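Local structure of CPXV018 protein (Cowpox virus, 4PDC) at residues V69-P74 and A111-M116. The protein probably acts as a secreted MHC class I-like decoy ligand that binds the activating receptor NKG2D and blunts recognition of infected cells by natural killer cells. The protein carries 2 engineered substitutions. Sequence-based numbering, arbitrary orientation.
Sequences VPTSTP and ATNKNM
The side-chain amide of N113 reads both polar backbone groups of V69, much as a neighbouring β-strand would. N113 OD1 accepts from V69 N at 2.8 Å, on a lone pair and in the carbonyl plane, with a fairly straight N-H...O angle of 159°. In return N113 ND2 donates to V69 O over 3.1 Å, and that oxygen lies close to the amide plane. The two bonds fix the rotation of the amide. N113 CG stands anti to its own carbonyl carbon (chi1 -69°), which aims the group off the first turn of helix 113-126 at the loop. ND2 also bonds E76 OE1, at the start of strand 75-87; this acidic partner probably polarises the amide further. In the MHC class I-like platform, with helices lying across an antiparallel sheet, the contact joins the start of helix 113-126 to the loop that leads from helix 51-64 into strand 75-87. Two methyls lie over one face of the bonded amide: V69 CG2, 3.3 Å from N113 OD1, and T71 CG2, 3.4 Å from N113 ND2; the T71 side chain runs toward N113 from the opposite direction. T71 turns its hydroxyl back into its own loop, OG1 donating to T73 O at 3.0 Å. In the other segment, T112 is the helix N-cap: its OG1 accepts from N115 N at 3.1 Å, while its carbonyl oxygen takes M116 N. N115, largely buried, gives ND2 to T108 OG1 and E110 O. M116, the next residue, packs against F66 and R67 and touches a polar side chain of the partner protein.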
loop_
_atom_site.group_PDB
_atom_site.type_symbol
_atom_site.label_atom_id
_atom_site.label_comp_id
_atom_site.label_asym_id
_atom_site.label_seq_id
_atom_site.Cartn_x
_atom_site.Cartn_y
_atom_site.Cartn_z
ATOM N N VAL E 69 -18.697 7.233 -17.291
ATOM C CA VAL E 69 -19.703 8.204 -17.712
ATOM C C VAL E 69 -20.717 7.506 -18.611
ATOM O O VAL E 69 -20.341 6.672 -19.436
ATOM C CB VAL E 69 -19.086 9.415 -18.456
ATOM C CG1 VAL E 69 -18.120 10.156 -17.549
ATOM C CG2 VAL E 69 -18.385 8.987 -19.738
ATOM N N PRO E 70 -22.011 7.823 -18.446
ATOM C CA PRO E 70 -22.989 7.224 -19.361
ATOM C C PRO E 70 -22.723 7.658 -20.798
ATOM O O PRO E 70 -22.251 8.774 -21.008
ATOM C CB PRO E 70 -24.333 7.764 -18.856
ATOM C CG PRO E 70 -24.069 8.236 -17.462
ATOM C CD PRO E 70 -22.653 8.700 -17.451
ATOM N N THR E 71 -23.013 6.788 -21.760
ATOM C CA THR E 71 -22.752 7.082 -23.167
ATOM C C THR E 71 -23.931 6.693 -24.042
ATOM O O THR E 71 -24.714 5.813 -23.689
ATOM C CB THR E 71 -21.505 6.335 -23.691
ATOM O OG1 THR E 71 -21.797 4.937 -23.807
ATOM C CG2 THR E 71 -20.322 6.527 -22.761
ATOM N N SER E 72 -24.047 7.356 -25.186
ATOM C CA SER E 72 -25.011 6.965 -26.202
ATOM C C SER E 72 -24.465 5.771 -26.981
ATOM O O SER E 72 -25.204 5.082 -27.683
ATOM C CB SER E 72 -25.310 8.132 -27.142
ATOM O OG SER E 72 -24.118 8.610 -27.740
ATOM N N THR E 73 -23.160 5.539 -26.855
ATOM C CA THR E 73 -22.511 4.376 -27.449
ATOM C C THR E 73 -23.069 3.099 -26.818
ATOM O O THR E 73 -22.889 2.877 -25.621
ATOM C CB THR E 73 -20.980 4.427 -27.249
ATOM O OG1 THR E 73 -20.467 5.669 -27.758
ATOM C CG2 THR E 73 -20.298 3.265 -27.960
ATOM N N PRO E 74 -23.741 2.250 -27.618
ATOM C CA PRO E 74 -24.483 1.122 -27.038
ATOM C C PRO E 74 -23.614 0.010 -26.450
ATOM O O PRO E 74 -24.093 -0.714 -25.578
ATOM C CB PRO E 74 -25.288 0.589 -28.227
ATOM C CG PRO E 74 -24.484 0.945 -29.413
ATOM C CD PRO E 74 -23.820 2.258 -29.091
ATOM N N ALA E 111 -12.747 13.493 -22.988
ATOM C CA ALA E 111 -13.178 12.774 -21.795
ATOM C C ALA E 111 -14.042 11.585 -22.189
ATOM O O ALA E 111 -15.204 11.741 -22.570
ATOM C CB ALA E 111 -13.936 13.698 -20.856
ATOM N N THR E 112 -13.458 10.397 -22.098
ATOM C CA THR E 112 -14.130 9.170 -22.485
ATOM C C THR E 112 -13.843 8.065 -21.481
ATOM O O THR E 112 -12.874 8.134 -20.726
ATOM C CB THR E 112 -13.673 8.698 -23.862
ATOM O OG1 THR E 112 -12.265 8.437 -23.818
ATOM C CG2 THR E 112 -13.969 9.754 -24.920
ATOM N N ASN E 113 -14.681 7.037 -21.494
ATOM C CA ASN E 113 -14.456 5.870 -20.662
ATOM C C ASN E 113 -13.141 5.197 -21.043
ATOM O O ASN E 113 -12.416 4.700 -20.183
ATOM C CB ASN E 113 -15.625 4.893 -20.789
ATOM C CG ASN E 113 -16.900 5.431 -20.162
ATOM O OD1 ASN E 113 -16.854 6.141 -19.158
ATOM N ND2 ASN E 113 -18.042 5.101 -20.753
ATOM N N LYS E 114 -12.830 5.212 -22.337
ATOM C CA LYS E 114 -11.599 4.616 -22.843
ATOM C C LYS E 114 -10.365 5.280 -22.230
ATOM O O LYS E 114 -9.440 4.602 -21.774
ATOM C CB LYS E 114 -11.559 4.724 -24.367
ATOM C CG LYS E 114 -10.398 4.004 -25.018
ATOM C CD LYS E 114 -10.449 4.150 -26.533
ATOM C CE LYS E 114 -9.329 3.375 -27.206
ATOM N NZ LYS E 114 -9.325 3.568 -28.681
ATOM N N ASN E 115 -10.352 6.608 -22.209
ATOM C CA ASN E 115 -9.226 7.340 -21.639
ATOM C C ASN E 115 -9.132 7.201 -20.123
ATOM O O ASN E 115 -8.044 7.011 -19.582
ATOM C CB ASN E 115 -9.316 8.820 -22.016
ATOM C CG ASN E 115 -8.843 9.087 -23.435
ATOM O OD1 ASN E 115 -7.923 8.432 -23.929
ATOM N ND2 ASN E 115 -9.470 10.053 -24.095
ATOM N N MET E 116 -10.264 7.304 -19.438
ATOM C CA MET E 116 -10.273 7.189 -17.986
ATOM C C MET E 116 -9.816 5.798 -17.556
ATOM O O MET E 116 -9.080 5.641 -16.579
ATOM C CB MET E 116 -11.668 7.478 -17.436
ATOM C CG MET E 116 -11.718 7.544 -15.922
ATOM S SD MET E 116 -13.391 7.749 -15.279
ATOM C CE MET E 116 -13.873 9.287 -16.068
#